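Local structure of porin (Pseudomonas aeruginosa, 3T24) at residues Met145-Asp148 with Gly149-Leu152; Pro120-Pro123 with Val124-Pro127; Tyr265-Tyr269 with His270-Val274; Met126-Asp129 with Ser130-Leu133. The protein forms a beta-barrel channel across the bacterial outer membrane and probably lets small carboxylate-bearing solutes pass. All blocks are in the same frame, centred on the assembly; numbering follows the deposited sequence.

Contact 1. Residues Met145-Asp148 with Gly149-Leu152; sequences MEID and GLTL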
loop_
_atom_site.group_PDB
_atom_site.type_symbol
_atom_site.label_atom_id
_atom_site.label_comp_id
_atom_site.label_asym_id
_atom_site.label_seq_id
_atom_site.Cartn_x
_atom_site.Cartn_y
_atom_site.Cartn_z
ATOM N N MET A 145 11.429 19.842 2.978
ATOM C CA MET A 145 12.791 19.343 2.949
ATOM C C MET A 145 13.812 20.470 3.058
ATOM O O MET A 145 14.853 20.447 2.397
ATOM C CB MET A 145 13.003 18.524 1.678
ATOM C CG MET A 145 12.085 17.308 1.612
ATOM S SD MET A 145 12.018 16.468 0.017
ATOM C CE MET A 145 10.984 15.070 0.447
ATOM N N GLU A 146 13.516 21.469 3.882
ATOM C CA GLU A 146 14.412 22.637 3.958
ATOM C C GLU A 146 15.816 22.269 4.430
ATOM O O GLU A 146 16.803 22.891 4.035
ATOM C CB GLU A 146 13.833 23.746 4.839
ATOM C CG GLU A 146 12.542 24.350 4.317
ATOM C CD GLU A 146 12.671 24.965 2.926
ATOM O OE1 GLU A 146 11.712 24.812 2.139
ATOM O OE2 GLU A 146 13.705 25.622 2.630
ATOM N N ILE A 147 15.899 21.243 5.271
ATOM C CA ILE A 147 17.161 20.836 5.868
ATOM C C ILE A 147 17.698 19.537 5.271
ATOM O O ILE A 147 17.001 18.518 5.251
ATOM C CB ILE A 147 17.015 20.719 7.396
ATOM C CG1 ILE A 147 16.760 22.108 7.986
ATOM C CG2 ILE A 147 18.245 20.053 8.022
ATOM C CD1 ILE A 147 16.387 22.095 9.438
ATOM N N ASP A 148 18.947 19.591 4.804
ATOM C CA ASP A 148 19.611 18.458 4.169
ATOM C C ASP A 148 19.364 17.169 4.941
ATOM O O ASP A 148 19.744 17.060 6.095
ATOM C CB ASP A 148 21.124 18.693 4.085
ATOM C CG ASP A 148 21.502 19.771 3.077
ATOM O OD1 ASP A 148 20.655 20.135 2.228
ATOM O OD2 ASP A 148 22.662 20.249 3.122
ATOM N N GLY A 149 18.729 16.202 4.290
ATOM C CA GLY A 149 18.535 14.883 4.851
ATOM C C GLY A 149 17.289 14.756 5.694
ATOM O O GLY A 149 16.899 13.649 6.060
ATOM N N LEU A 150 16.660 15.886 6.008
ATOM C CA LEU A 150 15.475 15.859 6.855
ATOM C C LEU A 150 14.202 16.148 6.073
ATOM O O LEU A 150 14.068 17.190 5.419
ATOM C CB LEU A 150 15.611 16.835 8.019
ATOM C CG LEU A 150 14.492 16.824 9.058
ATOM C CD1 LEU A 150 14.594 15.600 9.993
ATOM C CD2 LEU A 150 14.518 18.109 9.870
ATOM N N THR A 151 13.269 15.214 6.163
ATOM C CA THR A 151 12.017 15.301 5.445
ATOM C C THR A 151 10.891 15.287 6.446
ATOM O O THR A 151 10.733 14.331 7.189
ATOM C CB THR A 151 11.841 14.104 4.511
ATOM O OG1 THR A 151 12.806 14.186 3.456
ATOM C CG2 THR A 151 10.453 14.096 3.917
ATOM N N LEU A 152 10.105 16.353 6.460
ATOM C CA LEU A 152 9.002 16.462 7.392
ATOM C C LEU A 152 7.693 16.448 6.618
ATOM O O LEU A 152 7.618 16.920 5.488
ATOM C CB LEU A 152 9.123 17.754 8.200
ATOM C CG LEU A 152 10.464 17.964 8.914
ATOM C CD1 LEU A 152 10.665 19.411 9.256
ATOM C CD2 LEU A 152 10.526 17.118 10.177
HETATM O O HOH W 1 13.842 19.503 6.418
#

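Contact 2. Residues Pro120-Pro123 with Val124-Pro127; sequences PKLP and VIMP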
loop_
_atom_site.group_PDB
_atom_site.type_symbol
_atom_site.label_atom_id
_atom_site.label_comp_id
_atom_site.label_asym_id
_atom_site.label_seq_id
_atom_site.Cartn_x
_atom_site.Cartn_y
_atom_site.Cartn_z
ATOM N N PRO A 120 -1.083 10.216 -0.115
ATOM C CA PRO A 120 0.123 10.206 0.720
ATOM C C PRO A 120 0.763 8.816 0.748
ATOM O O PRO A 120 0.068 7.839 0.499
ATOM C CB PRO A 120 -0.399 10.624 2.102
ATOM C CG PRO A 120 -1.862 10.357 2.062
ATOM C CD PRO A 120 -2.312 10.476 0.659
ATOM N N LYS A 121 2.073 8.745 0.965
ATOM C CA LYS A 121 2.767 7.456 1.091
ATOM C C LYS A 121 3.591 7.483 2.368
ATOM O O LYS A 121 4.722 7.937 2.370
ATOM C CB LYS A 121 3.688 7.190 -0.091
ATOM C CG LYS A 121 3.176 6.166 -1.065
ATOM C CD LYS A 121 4.069 4.934 -1.106
ATOM C CE LYS A 121 5.481 5.283 -1.535
ATOM N NZ LYS A 121 6.275 4.052 -1.829
ATOM N N LEU A 122 3.012 6.997 3.450
ATOM C CA LEU A 122 3.630 7.120 4.754
ATOM C C LEU A 122 3.421 5.854 5.602
ATOM O O LEU A 122 2.469 5.110 5.390
ATOM C CB LEU A 122 3.042 8.328 5.474
ATOM C CG LEU A 122 3.308 9.686 4.824
ATOM C CD1 LEU A 122 2.333 10.699 5.400
ATOM C CD2 LEU A 122 4.791 10.160 4.970
ATOM N N PRO A 123 4.313 5.614 6.579
ATOM C CA PRO A 123 4.123 4.414 7.399
ATOM C C PRO A 123 2.769 4.367 8.064
ATOM O O PRO A 123 2.266 3.275 8.312
ATOM C CB PRO A 123 5.239 4.529 8.444
ATOM C CG PRO A 123 6.350 5.236 7.682
ATOM C CD PRO A 123 5.620 6.259 6.834
ATOM N N VAL A 124 2.164 5.520 8.323
ATOM C CA VAL A 124 0.847 5.520 8.942
ATOM C C VAL A 124 -0.324 5.641 7.980
ATOM O O VAL A 124 -1.470 5.706 8.422
ATOM C CB VAL A 124 0.735 6.614 10.001
ATOM C CG1 VAL A 124 1.616 6.255 11.179
ATOM C CG2 VAL A 124 1.127 7.955 9.406
ATOM N N ILE A 125 -0.041 5.664 6.677
ATOM C CA ILE A 125 -1.101 5.665 5.656
ATOM C C ILE A 125 -0.541 5.271 4.280
ATOM O O ILE A 125 0.153 6.058 3.607
ATOM C CB ILE A 125 -1.875 7.021 5.600
ATOM C CG1 ILE A 125 -2.860 7.054 4.430
ATOM C CG2 ILE A 125 -0.926 8.193 5.438
ATOM C CD1 ILE A 125 -3.707 5.754 4.294
ATOM N N MET A 126 -0.822 4.035 3.881
ATOM C CA MET A 126 -0.446 3.548 2.555
ATOM C C MET A 126 -1.702 3.241 1.766
ATOM O O MET A 126 -2.313 2.195 1.935
ATOM C CB MET A 126 0.457 2.309 2.620
ATOM C CG MET A 126 1.781 2.564 3.286
ATOM S SD MET A 126 2.963 3.405 2.209
ATOM C CE MET A 126 3.090 2.191 0.899
ATOM N N PRO A 127 -2.090 4.177 0.901
ATOM C CA PRO A 127 -3.327 4.098 0.119
ATOM C C PRO A 127 -3.289 2.871 -0.774
ATOM O O PRO A 127 -2.242 2.548 -1.326
ATOM C CB PRO A 127 -3.279 5.377 -0.715
ATOM C CG PRO A 127 -2.399 6.314 0.077
ATOM C CD PRO A 127 -1.348 5.429 0.655
#

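Contact 3. Residues Tyr265-Tyr269 with His270-Val274; sequences YSLGY and HAFGV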
loop_
_atom_site.group_PDB
_atom_site.type_symbol
_atom_site.label_atom_id
_atom_site.label_comp_id
_atom_site.label_asym_id
_atom_site.label_seq_id
_atom_site.Cartn_x
_atom_site.Cartn_y
_atom_site.Cartn_z
ATOM N N TYR A 265 18.846 -9.764 1.438
ATOM C CA TYR A 265 20.192 -9.865 0.913
ATOM C C TYR A 265 20.124 -9.954 -0.602
ATOM O O TYR A 265 19.531 -10.884 -1.145
ATOM C CB TYR A 265 20.875 -11.104 1.491
ATOM C CG TYR A 265 22.210 -11.408 0.865
ATOM C CD1 TYR A 265 23.304 -10.591 1.100
ATOM C CD2 TYR A 265 22.377 -12.513 0.040
ATOM C CE1 TYR A 265 24.534 -10.860 0.533
ATOM C CE2 TYR A 265 23.604 -12.791 -0.535
ATOM C CZ TYR A 265 24.681 -11.960 -0.283
ATOM O OH TYR A 265 25.912 -12.223 -0.846
ATOM N N SER A 266 20.724 -8.987 -1.288
ATOM C CA SER A 266 20.636 -8.946 -2.739
ATOM C C SER A 266 21.968 -9.319 -3.365
ATOM O O SER A 266 23.006 -8.769 -2.995
ATOM C CB SER A 266 20.228 -7.547 -3.218
ATOM O OG SER A 266 19.219 -6.975 -2.398
ATOM N N LEU A 267 21.943 -10.247 -4.317
ATOM C CA LEU A 267 23.151 -10.547 -5.076
ATOM C C LEU A 267 22.868 -10.770 -6.562
ATOM O O LEU A 267 22.132 -11.680 -6.946
ATOM C CB LEU A 267 23.945 -11.699 -4.442
ATOM C CG LEU A 267 23.692 -13.175 -4.744
ATOM C CD1 LEU A 267 24.339 -13.574 -6.061
ATOM C CD2 LEU A 267 24.257 -14.024 -3.616
ATOM N N GLY A 268 23.463 -9.915 -7.390
ATOM C CA GLY A 268 23.213 -9.938 -8.818
ATOM C C GLY A 268 21.755 -9.642 -9.101
ATOM O O GLY A 268 21.228 -8.598 -8.704
ATOM N N TYR A 269 21.095 -10.570 -9.780
ATOM C CA TYR A 269 19.686 -10.407 -10.101
ATOM C C TYR A 269 18.783 -11.250 -9.186
ATOM O O TYR A 269 17.593 -11.427 -9.451
ATOM C CB TYR A 269 19.448 -10.709 -11.580
ATOM C CG TYR A 269 20.042 -9.658 -12.493
ATOM C CD1 TYR A 269 19.307 -8.530 -12.859
ATOM C CD2 TYR A 269 21.338 -9.781 -12.982
ATOM C CE1 TYR A 269 19.846 -7.561 -13.691
ATOM C CE2 TYR A 269 21.887 -8.813 -13.817
ATOM C CZ TYR A 269 21.135 -7.706 -14.166
ATOM O OH TYR A 269 21.664 -6.742 -14.994
ATOM N N HIS A 270 19.365 -11.760 -8.106
ATOM C CA HIS A 270 18.607 -12.497 -7.105
ATOM C C HIS A 270 18.460 -11.625 -5.881
ATOM O O HIS A 270 19.313 -10.776 -5.604
ATOM C CB HIS A 270 19.336 -13.768 -6.674
ATOM C CG HIS A 270 19.779 -14.638 -7.804
ATOM N ND1 HIS A 270 19.136 -15.819 -8.136
ATOM C CD2 HIS A 270 20.810 -14.523 -8.674
ATOM C CE1 HIS A 270 19.749 -16.379 -9.157
ATOM N NE2 HIS A 270 20.770 -15.612 -9.507
ATOM N N ALA A 271 17.379 -11.854 -5.142
ATOM C CA ALA A 271 17.192 -11.272 -3.824
ATOM C C ALA A 271 16.525 -12.324 -2.965
ATOM O O ALA A 271 15.550 -12.950 -3.392
ATOM C CB ALA A 271 16.328 -10.005 -3.900
ATOM N N PHE A 272 17.061 -12.548 -1.770
ATOM C CA PHE A 272 16.471 -13.504 -0.846
ATOM C C PHE A 272 16.084 -12.741 0.404
ATOM O O PHE A 272 16.923 -12.091 1.025
ATOM C CB PHE A 272 17.463 -14.605 -0.483
ATOM C CG PHE A 272 18.163 -15.218 -1.663
ATOM C CD1 PHE A 272 17.767 -16.453 -2.160
ATOM C CD2 PHE A 272 19.249 -14.578 -2.258
ATOM C CE1 PHE A 272 18.431 -17.031 -3.242
ATOM C CE2 PHE A 272 19.916 -15.151 -3.338
ATOM C CZ PHE A 272 19.504 -16.376 -3.830
ATOM N N GLY A 273 14.814 -12.806 0.779
ATOM C CA GLY A 273 14.344 -11.997 1.879
ATOM C C GLY A 273 13.734 -12.833 2.976
ATOM O O GLY A 273 13.106 -13.846 2.720
ATOM N N VAL A 274 13.933 -12.392 4.208
ATOM C CA VAL A 274 13.302 -13.000 5.357
ATOM C C VAL A 274 12.565 -11.934 6.162
ATOM O O VAL A 274 13.092 -10.850 6.396
ATOM C CB VAL A 274 14.341 -13.673 6.252
ATOM C CG1 VAL A 274 13.753 -13.933 7.628
ATOM C CG2 VAL A 274 14.799 -14.959 5.619
#

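Contact 4. Residues Met126-Asp129 with Ser130-Leu133; sequences MPND and SRLL. With SO4 (sulfate ion), chain F.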
loop_
_atom_site.group_PDB
_atom_site.type_symbol
_atom_site.label_atom_id
_atom_site.label_comp_id
_atom_site.label_asym_id
_atom_site.label_seq_id
_atom_site.Cartn_x
_atom_site.Cartn_y
_atom_site.Cartn_z
ATOM N N MET A 126 -0.822 4.035 3.881
ATOM C CA MET A 126 -0.446 3.548 2.555
ATOM C C MET A 126 -1.702 3.241 1.766
ATOM O O MET A 126 -2.313 2.195 1.935
ATOM C CB MET A 126 0.457 2.309 2.620
ATOM C CG MET A 126 1.781 2.564 3.286
ATOM S SD MET A 126 2.963 3.405 2.209
ATOM C CE MET A 126 3.090 2.191 0.899
ATOM N N PRO A 127 -2.090 4.177 0.901
ATOM C CA PRO A 127 -3.327 4.098 0.119
ATOM C C PRO A 127 -3.289 2.871 -0.774
ATOM O O PRO A 127 -2.242 2.548 -1.326
ATOM C CB PRO A 127 -3.279 5.377 -0.715
ATOM C CG PRO A 127 -2.399 6.314 0.077
ATOM C CD PRO A 127 -1.348 5.429 0.655
ATOM N N ASN A 128 -4.407 2.165 -0.886
ATOM C CA ASN A 128 -4.444 1.020 -1.778
ATOM C C ASN A 128 -4.388 1.383 -3.266
ATOM O O ASN A 128 -5.048 2.330 -3.711
ATOM C CB ASN A 128 -5.683 0.171 -1.548
ATOM C CG ASN A 128 -5.681 -1.042 -2.438
ATOM O OD1 ASN A 128 -6.260 -1.026 -3.520
ATOM N ND2 ASN A 128 -4.981 -2.083 -2.018
ATOM N N ASP A 129 -3.602 0.626 -4.029
ATOM C CA ASP A 129 -3.653 0.714 -5.484
ATOM C C ASP A 129 -3.346 -0.625 -6.155
ATOM O O ASP A 129 -2.565 -0.703 -7.094
ATOM C CB ASP A 129 -2.735 1.819 -6.029
ATOM C CG ASP A 129 -2.925 2.033 -7.526
ATOM O OD1 ASP A 129 -3.947 1.519 -8.052
ATOM O OD2 ASP A 129 -2.074 2.715 -8.164
ATOM N N SER A 130 -4.000 -1.670 -5.689
ATOM C CA SER A 130 -3.744 -3.005 -6.174
ATOM C C SER A 130 -4.852 -3.468 -7.112
ATOM O O SER A 130 -4.684 -4.466 -7.806
ATOM C CB SER A 130 -3.625 -3.978 -4.991
ATOM O OG SER A 130 -4.869 -4.080 -4.312
ATOM N N ARG A 131 -5.985 -2.763 -7.119
ATOM C CA ARG A 131 -7.108 -3.088 -8.020
ATOM C C ARG A 131 -7.068 -2.239 -9.297
ATOM O O ARG A 131 -6.000 -1.953 -9.819
ATOM C CB ARG A 131 -8.456 -2.863 -7.331
ATOM C CG ARG A 131 -8.689 -3.681 -6.089
ATOM C CD ARG A 131 -8.682 -5.158 -6.377
ATOM N NE ARG A 131 -8.662 -5.920 -5.135
ATOM C CZ ARG A 131 -9.715 -6.549 -4.627
ATOM N NH1 ARG A 131 -10.882 -6.521 -5.269
ATOM N NH2 ARG A 131 -9.594 -7.215 -3.481
ATOM N N LEU A 132 -8.232 -1.819 -9.790
ATOM C CA LEU A 132 -8.281 -1.061 -11.050
ATOM C C LEU A 132 -7.899 0.413 -10.870
ATOM O O LEU A 132 -7.070 0.940 -11.587
ATOM C CB LEU A 132 -9.670 -1.153 -11.687
ATOM C CG LEU A 132 -9.789 -0.588 -13.111
ATOM C CD1 LEU A 132 -8.945 -1.390 -14.121
ATOM C CD2 LEU A 132 -11.264 -0.530 -13.567
ATOM N N LEU A 133 -8.543 1.052 -9.906
ATOM C CA LEU A 133 -8.382 2.461 -9.635
ATOM C C LEU A 133 -7.842 2.643 -8.208
ATOM O O LEU A 133 -8.200 1.899 -7.290
ATOM C CB LEU A 133 -9.738 3.156 -9.774
ATOM C CG LEU A 133 -10.493 2.936 -11.098
ATOM C CD1 LEU A 133 -11.798 3.731 -11.121
ATOM C CD2 LEU A 133 -9.637 3.285 -12.319
HETATM S S SO4 F . -6.592 -6.208 -2.306
HETATM O O1 SO4 F . -5.310 -6.145 -1.610
HETATM O O2 SO4 F . -6.442 -5.809 -3.703
HETATM O O3 SO4 F . -7.139 -7.560 -2.314
HETATM O O4 SO4 F . -7.512 -5.302 -1.615
HETATM O O HOH W 2 -6.706 -0.237 -6.341
HETATM O O HOH W 3 -4.667 2.169 -10.516
#

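Contact 1. Residues Met145-Asp148 with Gly149-Leu152
I147 and L150 are the ends of a type II beta turn that leads into strand 150-161, at the tip of a hairpin of the porin barrel. The turn itself is the tight part. Its closing hydrogen bond runs from N of L150 to O of I147, 2.8 Å long and fairly straight (158° at the hydrogen). D148 takes the second position of the turn and G149 the third, with a positive phi of 87°, which glycine adopts readily. A water bridges the wider bend ahead of it, accepting from N of I147 at 2.9 Å and donating to O of L150 at 2.5 Å. That carbonyl oxygen is approached a second time by CA of M145, in a CA-H...O contact of 3.5 Å.

The side chains are looser and lie at the surface. CG2 of I147, placed anti to the backbone N, lies 4.2 Å from CB of L150, and the two chains run side by side; a detergent molecule near L150 is consistent with a lipid-facing patch. The carboxylate of E146 turns back to bond S109, S111 and the backbone N of K110. Across the ribbon from I147, the extended chain of M145 runs alongside T151 and sets its methyl CE 3.6 Å from both OG1 and CG2 of T151.

Contact 2. Residues Pro120-Pro123 with Val124-Pro127
I125 pushes its CG2 methyl into the hollow between the ring of P120 and the side chain of L122. With chi1 at 173°, CG1 swings away from the backbone N and CG2 is left between N and the carbonyl carbon, the crowded position, from where it reaches inward. This one methyl lies 4.1 Å from CG of P120 and 4.0 Å from CB of L122, with CD1 of L122 close by as well. P120, L122 and I125 thus pack together on one side of the ribbon.

On the other side M126 folds back on itself. Its CG lies off the oxygen end of the L122 carbonyl, 3.4 Å from O of L122; bends at chi2 and chi3 then carry CE of M126 across to CD of K121 at 3.5 Å. Between the two sides the backbone is clasped twice: N of L122 bonds O of I125 at 3.0 Å, and N of I125 bonds O of L122 at 2.9 Å, coming in from well above that carbonyl plane (61° out of it). P123 and V124 form the blunt tip and press against H210 and Y222 of the barrel wall, while I125 meets F192. A single antiparallel bridge closed by a type I turn is a minimal two-residue hairpin, here on the long loop between strands 111-115 and 136-138, as in the inward-folded loops that narrow porin channels.

Contact 3. Residues Tyr265-Tyr269 with His270-Val274
Y265 and F272, a hydrogen-bonded pair of a beta hairpin, send their rings to the same face, where different first torsions bring the rings together. The ring of Y265 stands anti to its own N (chi1 172°), whereas that of F272 is anti to the carbonyl carbon (chi1 -48°). CD2 of Y265 comes to 4.4 Å from CD2 of F272. The edge of the F272 ring also receives L267, whose CG lies 4.5 Å from CE2 of F272. H270 leans back over the turn: the ring edge points CD2 at O of L267, 3.6 Å away and in the plane of the imidazole, while ND1 is hydrogen-bonded to the hydroxyl of Y316 on the next strand. S266 and A271 take the opposite face as a non-hydrogen-bonded pair, their CA atoms 4.3 Å apart.

The backbone pairs Y265 with F272 and L267 with H270 are each doubly hydrogen-bonded; the straightest bond, from N of F272 to O of Y265, has 173° at the hydrogen. G268, with positive phi, and Y269 occupy the bend, and the side chain of Y269 touches Y318 and N319. This is a tight two-residue hairpin with a type II' turn, joining neighbouring barrel strands 255-267 and 270-280 as the short turns of porins do.

Contact 4. Residues Met126-Asp129 with Ser130-Leu133
N128 and S130 hold each other by two direct hydrogen bonds. N of S130 gives to OD1 of N128 at 3.2 Å, from above the amide plane, which makes an Asx turn; ND2 of N128 gives to OG of S130 at 3.0 Å, with the hydroxyl in the amide plane. The amide is fixed further by D292 at ND2 and R163 at OD1.

Water links span the bend. One water donates to OD1 of N128 and to O of L133 (2.8 Å) and accepts from N of R131 (2.7 Å). A second donates to OD1 of D129 at 2.6 Å and to O of L132 at 2.9 Å.

The ionic group is a sulfate, probably from the crystallisation liquor. R131 meets it edge-on, with the sulfur in the guanidinium plane: NE bonds O2 at 2.6 Å and NH2 bonds O3 at 2.7 Å, both nearly straight. A bend at chi2 (-62°) turns NE to the sulfate; OG of S130 also donates to O2, though too closely for its length to be trusted. R163 and R391 add further bonds to the anion. Such a cluster of arginines with an amide-positioned serine implies a pocket suited to an anion, consistent with a channel for carboxylates.

Along the chain contact 2 comes first, then contact 4, contact 1 and contact 3. Contacts 2 and 4 share M126 and P127 on the long loop between strands 111-115 and 136-138; their centres are about 12 Å apart, each about 7 Å from the centre of the chain. Contacts 1 and 3 belong to the barrel wall, their centres about 24 and 22 Å from that of the chain and about 31 Å from each other. The centres of contacts 1 and 2 are about 19 Å apart, and that of contact 3 is about 26 Å from those of both loop contacts. Tight turns thus connect wall strands, while the loop carries S130 and R131 inward, where with R163 and R391 they hold the sulfate and probably shape the passage.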